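Local atomic coordinates of RNase NGR3 (Nicotiana glutinosa, PDB entry 1VD3), a protein that probably cleaves RNA as a secreted endonuclease of the RNase T2 family and here binds the nucleotide 2'-UMP. Residues 48-53 and 189-194; 74-79 and 115-120; 138-143 and 169-174. One frame throughout, in Å; residues are numbered along the deposited sequence.

Interaction 1. Residues 48-53 and 189-194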
loop_
_atom_site.group_PDB
_atom_site.type_symbol
_atom_site.label_atom_id
_atom_site.label_comp_id
_atom_site.label_asym_id
_atom_site.label_seq_id
_atom_site.Cartn_x
_atom_site.Cartn_y
_atom_site.Cartn_z
ATOM N N ASN A 48 10.491 -4.994 -8.326
ATOM C CA ASN A 48 10.481 -4.188 -9.552
ATOM C C ASN A 48 11.876 -4.043 -10.166
ATOM O O ASN A 48 12.886 -4.315 -9.512
ATOM C CB ASN A 48 9.920 -2.793 -9.231
ATOM C CG ASN A 48 9.263 -2.123 -10.426
ATOM O OD1 ASN A 48 9.938 -1.635 -11.336
ATOM N ND2 ASN A 48 7.933 -2.093 -10.428
ATOM N N TYR A 49 11.914 -3.615 -11.428
ATOM C CA TYR A 49 13.166 -3.382 -12.150
ATOM C C TYR A 49 13.335 -1.874 -12.288
ATOM O O TYR A 49 12.356 -1.133 -12.305
ATOM C CB TYR A 49 13.110 -3.975 -13.560
ATOM C CG TYR A 49 13.009 -5.476 -13.631
ATOM C CD1 TYR A 49 12.192 -6.085 -14.583
ATOM C CD2 TYR A 49 13.762 -6.294 -12.788
ATOM C CE1 TYR A 49 12.126 -7.466 -14.699
ATOM C CE2 TYR A 49 13.706 -7.683 -12.896
ATOM C CZ TYR A 49 12.883 -8.260 -13.856
ATOM O OH TYR A 49 12.814 -9.627 -13.971
ATOM N N GLU A 50 14.574 -1.415 -12.404
ATOM C CA GLU A 50 14.816 0.007 -12.562
ATOM C C GLU A 50 14.425 0.497 -13.956
ATOM O O GLU A 50 14.385 1.702 -14.211
ATOM C CB GLU A 50 16.285 0.327 -12.262
ATOM C CG GLU A 50 16.567 0.412 -10.770
ATOM C CD GLU A 50 18.001 0.769 -10.455
ATOM O OE1 GLU A 50 18.638 1.465 -11.274
ATOM O OE2 GLU A 50 18.484 0.364 -9.378
ATOM N N ASN A 51 14.122 -0.431 -14.859
ATOM C CA ASN A 51 13.724 -0.043 -16.208
ATOM C C ASN A 51 12.216 0.190 -16.324
ATOM O O ASN A 51 11.688 0.345 -17.424
ATOM C CB ASN A 51 14.174 -1.091 -17.237
ATOM C CG ASN A 51 13.490 -2.436 -17.053
ATOM O OD1 ASN A 51 12.492 -2.554 -16.340
ATOM N ND2 ASN A 51 14.021 -3.458 -17.715
ATOM N N GLY A 52 11.522 0.209 -15.188
ATOM C CA GLY A 52 10.088 0.444 -15.210
ATOM C C GLY A 52 9.227 -0.799 -15.339
ATOM O O GLY A 52 8.012 -0.744 -15.136
ATOM N N LYS A 53 9.850 -1.916 -15.693
ATOM C CA LYS A 53 9.140 -3.179 -15.837
ATOM C C LYS A 53 9.313 -3.958 -14.541
ATOM O O LYS A 53 9.948 -3.475 -13.602
ATOM C CB LYS A 53 9.711 -3.978 -17.008
ATOM C CG LYS A 53 9.592 -3.273 -18.353
ATOM C CD LYS A 53 10.304 -4.054 -19.444
ATOM C CE LYS A 53 10.312 -3.285 -20.756
ATOM N NZ LYS A 53 11.141 -3.968 -21.789
ATOM N N ASP A 189 15.918 5.266 -1.381
ATOM C CA ASP A 189 15.376 6.282 -2.268
ATOM C C ASP A 189 14.927 5.519 -3.510
ATOM O O ASP A 189 15.640 4.633 -3.993
ATOM C CB ASP A 189 16.444 7.317 -2.647
ATOM C CG ASP A 189 16.925 8.128 -1.453
ATOM O OD1 ASP A 189 16.077 8.637 -0.695
ATOM O OD2 ASP A 189 18.155 8.267 -1.278
ATOM N N CYS A 190 13.741 5.830 -4.015
ATOM C CA CYS A 190 13.253 5.144 -5.200
ATOM C C CYS A 190 14.145 5.470 -6.396
ATOM O O CYS A 190 14.465 6.635 -6.638
ATOM C CB CYS A 190 11.823 5.570 -5.521
ATOM S SG CYS A 190 10.516 4.840 -4.483
ATOM N N PRO A 191 14.577 4.441 -7.144
ATOM C CA PRO A 191 15.431 4.668 -8.318
ATOM C C PRO A 191 14.598 5.354 -9.397
ATOM O O PRO A 191 15.099 6.164 -10.175
ATOM C CB PRO A 191 15.839 3.251 -8.730
ATOM C CG PRO A 191 15.776 2.486 -7.437
ATOM C CD PRO A 191 14.503 3.006 -6.824
ATOM N N ILE A 192 13.316 5.003 -9.424
ATOM C CA ILE A 192 12.344 5.541 -10.367
ATOM C C ILE A 192 10.977 5.549 -9.686
ATOM O O ILE A 192 10.768 4.846 -8.702
ATOM C CB ILE A 192 12.225 4.670 -11.641
ATOM C CG1 ILE A 192 11.883 3.228 -11.247
ATOM C CG2 ILE A 192 13.519 4.722 -12.441
ATOM C CD1 ILE A 192 11.581 2.332 -12.414
ATOM N N PHE A 193 10.057 6.359 -10.207
ATOM C CA PHE A 193 8.699 6.446 -9.671
ATOM C C PHE A 193 7.719 6.119 -10.792
ATOM O O PHE A 193 8.087 6.144 -11.966
ATOM C CB PHE A 193 8.386 7.870 -9.197
ATOM C CG PHE A 193 9.067 8.265 -7.922
ATOM C CD1 PHE A 193 8.795 7.596 -6.735
ATOM C CD2 PHE A 193 9.940 9.347 -7.898
ATOM C CE1 PHE A 193 9.378 8.001 -5.537
ATOM C CE2 PHE A 193 10.531 9.762 -6.705
ATOM C CZ PHE A 193 10.245 9.086 -5.522
ATOM N N PRO A 194 6.464 5.782 -10.444
ATOM C CA PRO A 194 5.485 5.480 -11.493
ATOM C C PRO A 194 5.218 6.793 -12.249
ATOM O O PRO A 194 5.624 7.862 -11.793
ATOM C CB PRO A 194 4.270 5.006 -10.700
ATOM C CG PRO A 194 4.897 4.346 -9.502
ATOM C CD PRO A 194 5.970 5.343 -9.126
#
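I192 lays its CD1 against one face of the type I beta turn Y49-G52. This atom does most of the touching: it lies 3.4 Å from E50 O and 3.5 Å from G52 N, with Y49 O 3.6 Å from CD1. CG1 sits between the backbone N and the carbonyl carbon (chi1 56°), which carries CD1 across to the turn, while CG2 rests against E50 O at 3.6 Å. Next along, P191 meets E50 side on: the glutamate crosses the proline at about a right angle, its CG 3.6 Å from P191 CB. The carboxylate lies alongside the proline ring and bonds to neither segment. An alanine in place of I192 would probably leave the turn's peptide groups without their apolar cover and open a gap between the loops. The loops are anchored elsewhere, by the C190-C179 disulfide, by I192 O accepting from Y12 OH and by E50 N donating to D9. N48, at the start of the first loop, touches the bound 2'-UMP, and Y12 also belongs to that pocket. I192 sets apolar carbons against backbone polar atoms, and E50 and P191 meet carbon to carbon, which implies van der Waals fit rather than directional bonding at this surface.

Interaction 2. Residues 74-79 and 115-120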
loop_
_atom_site.group_PDB
_atom_site.type_symbol
_atom_site.label_atom_id
_atom_site.label_comp_id
_atom_site.label_asym_id
_atom_site.label_seq_id
_atom_site.Cartn_x
_atom_site.Cartn_y
_atom_site.Cartn_z
ATOM N N SER A 74 -5.050 -12.477 11.734
ATOM C CA SER A 74 -5.889 -11.490 12.411
ATOM C C SER A 74 -5.358 -10.073 12.208
ATOM O O SER A 74 -6.139 -9.128 12.097
ATOM C CB SER A 74 -6.002 -11.799 13.908
ATOM O OG SER A 74 -4.763 -11.638 14.566
ATOM N N THR A 75 -4.035 -9.927 12.156
ATOM C CA THR A 75 -3.426 -8.613 11.956
ATOM C C THR A 75 -3.601 -8.190 10.505
ATOM O O THR A 75 -3.913 -7.040 10.215
ATOM C CB THR A 75 -1.917 -8.629 12.274
ATOM O OG1 THR A 75 -1.718 -9.057 13.626
ATOM C CG2 THR A 75 -1.319 -7.236 12.103
ATOM N N MET A 76 -3.400 -9.140 9.600
ATOM C CA MET A 76 -3.531 -8.881 8.176
ATOM C C MET A 76 -4.961 -8.507 7.800
ATOM O O MET A 76 -5.179 -7.697 6.898
ATOM C CB MET A 76 -3.068 -10.104 7.390
ATOM C CG MET A 76 -1.557 -10.277 7.417
ATOM S SD MET A 76 -1.012 -11.828 6.716
ATOM C CE MET A 76 -1.716 -11.702 5.058
ATOM N N GLU A 77 -5.937 -9.085 8.494
ATOM C CA GLU A 77 -7.327 -8.756 8.201
ATOM C C GLU A 77 -7.550 -7.279 8.479
ATOM O O GLU A 77 -8.424 -6.654 7.887
ATOM C CB GLU A 77 -8.279 -9.592 9.064
ATOM C CG GLU A 77 -8.149 -11.087 8.845
ATOM C CD GLU A 77 -9.175 -11.882 9.629
ATOM O OE1 GLU A 77 -9.338 -11.620 10.838
ATOM O OE2 GLU A 77 -9.813 -12.776 9.036
ATOM N N LYS A 78 -6.743 -6.718 9.375
ATOM C CA LYS A 78 -6.881 -5.309 9.726
ATOM C C LYS A 78 -5.900 -4.365 9.039
ATOM O O LYS A 78 -6.214 -3.196 8.837
ATOM C CB LYS A 78 -6.779 -5.128 11.242
ATOM C CG LYS A 78 -7.984 -5.659 12.006
ATOM C CD LYS A 78 -8.003 -5.147 13.434
ATOM C CE LYS A 78 -9.239 -5.634 14.181
ATOM N NZ LYS A 78 -9.324 -5.057 15.556
ATOM N N ASN A 79 -4.719 -4.860 8.682
ATOM C CA ASN A 79 -3.720 -4.009 8.043
ATOM C C ASN A 79 -3.531 -4.268 6.553
ATOM O O ASN A 79 -2.823 -3.516 5.876
ATOM C CB ASN A 79 -2.366 -4.150 8.748
ATOM C CG ASN A 79 -2.404 -3.675 10.189
ATOM O OD1 ASN A 79 -3.035 -2.668 10.509
ATOM N ND2 ASN A 79 -1.715 -4.396 11.063
ATOM N N ALA A 115 7.414 -8.837 6.278
ATOM C CA ALA A 115 8.092 -7.656 5.761
ATOM C C ALA A 115 7.073 -6.551 5.494
ATOM O O ALA A 115 7.263 -5.413 5.909
ATOM C CB ALA A 115 8.840 -8.001 4.473
ATOM N N ALA A 116 5.990 -6.895 4.801
ATOM C CA ALA A 116 4.949 -5.923 4.488
ATOM C C ALA A 116 4.401 -5.307 5.771
ATOM O O ALA A 116 4.255 -4.085 5.881
ATOM C CB ALA A 116 3.824 -6.592 3.708
ATOM N N LEU A 117 4.092 -6.161 6.739
ATOM C CA LEU A 117 3.565 -5.698 8.015
ATOM C C LEU A 117 4.580 -4.797 8.720
ATOM O O LEU A 117 4.217 -3.747 9.261
ATOM C CB LEU A 117 3.212 -6.896 8.910
ATOM C CG LEU A 117 2.064 -7.785 8.420
ATOM C CD1 LEU A 117 1.948 -9.007 9.317
ATOM C CD2 LEU A 117 0.757 -7.001 8.412
ATOM N N ASP A 118 5.846 -5.203 8.712
ATOM C CA ASP A 118 6.896 -4.414 9.354
ATOM C C ASP A 118 7.086 -3.047 8.706
ATOM O O ASP A 118 7.216 -2.037 9.397
ATOM C CB ASP A 118 8.234 -5.155 9.337
ATOM C CG ASP A 118 8.278 -6.317 10.315
ATOM O OD1 ASP A 118 7.376 -6.411 11.175
ATOM O OD2 ASP A 118 9.226 -7.127 10.230
ATOM N N PHE A 119 7.116 -3.005 7.380
ATOM C CA PHE A 119 7.302 -1.726 6.713
ATOM C C PHE A 119 6.101 -0.803 6.832
ATOM O O PHE A 119 6.251 0.416 6.785
ATOM C CB PHE A 119 7.702 -1.945 5.251
ATOM C CG PHE A 119 9.126 -2.392 5.097
ATOM C CD1 PHE A 119 9.433 -3.698 4.733
ATOM C CD2 PHE A 119 10.167 -1.515 5.380
ATOM C CE1 PHE A 119 10.757 -4.125 4.659
ATOM C CE2 PHE A 119 11.497 -1.934 5.309
ATOM C CZ PHE A 119 11.791 -3.242 4.948
ATOM N N ARG A 120 4.908 -1.368 6.989
ATOM C CA ARG A 120 3.736 -0.518 7.149
ATOM C C ARG A 120 3.905 0.195 8.496
ATOM O O ARG A 120 3.683 1.404 8.616
ATOM C CB ARG A 120 2.442 -1.342 7.176
ATOM C CG ARG A 120 1.188 -0.476 7.023
ATOM C CD ARG A 120 -0.058 -1.188 7.517
ATOM N NE ARG A 120 -0.026 -1.339 8.969
ATOM C CZ ARG A 120 -0.392 -0.396 9.832
ATOM N NH1 ARG A 120 -0.839 0.779 9.399
ATOM N NH2 ARG A 120 -0.285 -0.618 11.134
#
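N79 lays its side-chain amide over the guanidinium of R120 where helix 73-79 meets helix 109-123, a helix-helix packing in the alpha+beta fold of the RNase T2 family. At 11.4 Å apart, the axes of the two short segments leave the contact to side chains; the angle between them is 53°. Start at N79 CB. It faces the other helix, 4.2 Å from L117 CD2 on one hand and 3.7 Å from R120 NE on the other. One bond further, CG settles over R120 NE at 3.5 Å. CG stands anti to the carbonyl carbon (chi1 -63°), which puts the amide over the arginine. At the tip, OD1 hangs 3.3 Å above the guanidinium plane, displaced toward its rim and nearest NH2, while ND2 stays about 4.0 Å from NH2. The two planes are only 17° apart, so this is a stack, and the angle between OD1 and NH2 is too poor for a hydrogen bond. The polar end of R120 is held from elsewhere: NH1 makes a salt bridge to D39 and a weak bond to F40 O, which probably helps hold the flat group under the amide. R120 NE is buried without a partner. Strand 41-48 lies alongside, with I42 touching both L117 and R120 and bonding to the N79 backbone. Beyond the stack the packing turns purely apolar, M76 CG lying 4.1 Å from L117 CD2.

Interaction 3. Residues 138-143 and 169-174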
loop_
_atom_site.group_PDB
_atom_site.type_symbol
_atom_site.label_atom_id
_atom_site.label_comp_id
_atom_site.label_asym_id
_atom_site.label_seq_id
_atom_site.Cartn_x
_atom_site.Cartn_y
_atom_site.Cartn_z
ATOM N N ASN A 138 -13.050 16.262 4.884
ATOM C CA ASN A 138 -13.554 16.400 3.518
ATOM C C ASN A 138 -13.044 17.651 2.806
ATOM O O ASN A 138 -12.736 18.659 3.444
ATOM C CB ASN A 138 -15.086 16.398 3.523
ATOM C CG ASN A 138 -15.666 15.075 3.991
ATOM O OD1 ASN A 138 -15.418 14.637 5.114
ATOM N ND2 ASN A 138 -16.444 14.430 3.127
ATOM N N GLY A 139 -12.957 17.571 1.480
ATOM C CA GLY A 139 -12.494 18.696 0.685
ATOM C C GLY A 139 -10.998 18.700 0.423
ATOM O O GLY A 139 -10.219 18.182 1.222
ATOM N N GLU A 140 -10.591 19.291 -0.699
ATOM C CA GLU A 140 -9.175 19.370 -1.057
ATOM C C GLU A 140 -8.547 20.455 -0.186
ATOM O O GLU A 140 -8.267 21.566 -0.645
ATOM C CB GLU A 140 -9.026 19.721 -2.539
ATOM C CG GLU A 140 -9.937 18.911 -3.456
ATOM C CD GLU A 140 -9.697 19.192 -4.929
ATOM O OE1 GLU A 140 -9.473 20.368 -5.285
ATOM O OE2 GLU A 140 -9.747 18.241 -5.734
ATOM N N HIS A 141 -8.315 20.101 1.072
ATOM C CA HIS A 141 -7.780 21.010 2.076
ATOM C C HIS A 141 -6.260 21.038 2.213
ATOM O O HIS A 141 -5.705 22.004 2.740
ATOM C CB HIS A 141 -8.401 20.648 3.432
ATOM C CG HIS A 141 -8.068 21.602 4.538
ATOM N ND1 HIS A 141 -8.681 22.829 4.673
ATOM C CD2 HIS A 141 -7.190 21.504 5.565
ATOM C CE1 HIS A 141 -8.197 23.446 5.737
ATOM N NE2 HIS A 141 -7.291 22.664 6.295
ATOM N N TYR A 142 -5.582 19.996 1.738
ATOM C CA TYR A 142 -4.132 19.931 1.884
ATOM C C TYR A 142 -3.307 20.025 0.614
ATOM O O TYR A 142 -3.655 19.457 -0.416
ATOM C CB TYR A 142 -3.729 18.643 2.608
ATOM C CG TYR A 142 -4.366 18.468 3.965
ATOM C CD1 TYR A 142 -5.468 17.631 4.136
ATOM C CD2 TYR A 142 -3.876 19.155 5.075
ATOM C CE1 TYR A 142 -6.070 17.480 5.384
ATOM C CE2 TYR A 142 -4.468 19.014 6.326
ATOM C CZ TYR A 142 -5.563 18.176 6.473
ATOM O OH TYR A 142 -6.151 18.046 7.705
ATOM N N THR A 143 -2.195 20.744 0.703
ATOM C CA THR A 143 -1.305 20.865 -0.436
ATOM C C THR A 143 -0.626 19.510 -0.568
ATOM O O THR A 143 -0.392 18.827 0.430
ATOM C CB THR A 143 -0.216 21.930 -0.206
ATOM O OG1 THR A 143 0.654 21.502 0.849
ATOM C CG2 THR A 143 -0.845 23.265 0.161
ATOM N N GLY A 169 -15.979 14.661 -7.076
ATOM C CA GLY A 169 -15.042 15.263 -8.006
ATOM C C GLY A 169 -13.767 15.752 -7.345
ATOM O O GLY A 169 -12.943 16.406 -7.986
ATOM N N ASN A 170 -13.601 15.438 -6.062
ATOM C CA ASN A 170 -12.410 15.853 -5.330
ATOM C C ASN A 170 -11.257 14.905 -5.622
ATOM O O ASN A 170 -11.449 13.692 -5.715
ATOM C CB ASN A 170 -12.664 15.851 -3.818
ATOM C CG ASN A 170 -13.659 16.908 -3.385
ATOM O OD1 ASN A 170 -13.467 18.098 -3.630
ATOM N ND2 ASN A 170 -14.729 16.476 -2.727
ATOM N N HIS A 171 -10.062 15.462 -5.781
ATOM C CA HIS A 171 -8.872 14.654 -6.017
ATOM C C HIS A 171 -8.402 14.303 -4.607
ATOM O O HIS A 171 -8.238 15.184 -3.766
ATOM C CB HIS A 171 -7.827 15.479 -6.762
ATOM C CG HIS A 171 -8.304 15.975 -8.090
ATOM N ND1 HIS A 171 -8.279 15.198 -9.228
ATOM C CD2 HIS A 171 -8.880 17.148 -8.447
ATOM C CE1 HIS A 171 -8.818 15.870 -10.229
ATOM N NE2 HIS A 171 -9.191 17.056 -9.782
ATOM N N GLN A 172 -8.193 13.018 -4.352
ATOM C CA GLN A 172 -7.813 12.563 -3.022
ATOM C C GLN A 172 -6.588 11.662 -3.011
ATOM O O GLN A 172 -6.289 10.993 -4.001
ATOM C CB GLN A 172 -8.994 11.803 -2.420
ATOM C CG GLN A 172 -9.456 10.666 -3.320
ATOM C CD GLN A 172 -10.767 10.025 -2.890
ATOM O OE1 GLN A 172 -11.187 9.019 -3.462
ATOM N NE2 GLN A 172 -11.418 10.603 -1.887
ATOM N N ILE A 173 -5.879 11.654 -1.886
ATOM C CA ILE A 173 -4.718 10.788 -1.754
ATOM C C ILE A 173 -5.284 9.368 -1.783
ATOM O O ILE A 173 -6.168 9.028 -0.997
ATOM C CB ILE A 173 -3.964 11.045 -0.426
ATOM C CG1 ILE A 173 -2.821 10.036 -0.278
ATOM C CG2 ILE A 173 -4.920 10.941 0.755
ATOM C CD1 ILE A 173 -1.842 10.375 0.824
ATOM N N TYR A 174 -4.790 8.549 -2.707
ATOM C CA TYR A 174 -5.280 7.183 -2.849
ATOM C C TYR A 174 -4.251 6.154 -2.400
ATOM O O TYR A 174 -4.541 5.316 -1.546
ATOM C CB TYR A 174 -5.692 6.938 -4.304
ATOM C CG TYR A 174 -6.086 5.510 -4.638
ATOM C CD1 TYR A 174 -7.077 4.842 -3.914
ATOM C CD2 TYR A 174 -5.475 4.834 -5.694
ATOM C CE1 TYR A 174 -7.446 3.532 -4.239
ATOM C CE2 TYR A 174 -5.834 3.532 -6.027
ATOM C CZ TYR A 174 -6.815 2.886 -5.300
ATOM O OH TYR A 174 -7.156 1.597 -5.636
#
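E140 bonds with its side chain to the start of a beta strand: OE2 accepts the backbone N-H of H171 at 2.8 Å, almost perfectly straight at 177°, using the lone pair that points away from the other carboxylate oxygen. H171 opens strand 171-181 of the antiparallel sheet of the RNase T2 fold, and E140 is the centre of an inverse gamma turn in the loop ahead of helix 144-155. The extended chain beyond CG (chi2 -175°) carries the carboxylate to the strand. The same OE2 also lies at the rim of the imidazole, near its plane and 3.1 Å from H171 CD2. With CG beside its own backbone N (chi1 -60°), the ring edge of H171 comes to the same oxygen that holds the N-H. A protonated ring would probably feel the nearby negative charge, since OE2 is 4.3 Å from H171 NE2. This is a surface contact away from the nucleotide site. It fastens a loop to the sheet beside strand 202-205, which pairs with both segments: H171 and I173 bond to E204 through their backbones, and H141 and Y142 face I203 as a classic bulge. E204 also reaches back with its carboxylate to G139 N. At G139 the positive phi would press any CB against the preceding carbonyl O. Just before the strand, N170 has its CB toward the other segment, and its OD1 rests 3.6 Å from E140 CG.

How the interactions relate
From the N terminus, the chain leaves strand 41-48 through 48-53 and meets that loop again at 189-194, so interaction 1 closes a long excursion of 135 residues that contains both other contacts. Inside it, interaction 2 comes first, joining helix 73-79 to helix 109-123 across 35 residues. Interaction 3 follows in series, tying the loop before helix 144-155 to the start of strand 171-181 across 25 residues. None of the loops cross. The centres lie 24 to 26 Å apart, with interaction 2 across the chain's centre from the other two. Together they pin a loop pair beside the nucleotide pocket, two helices and the start of strand 171-181.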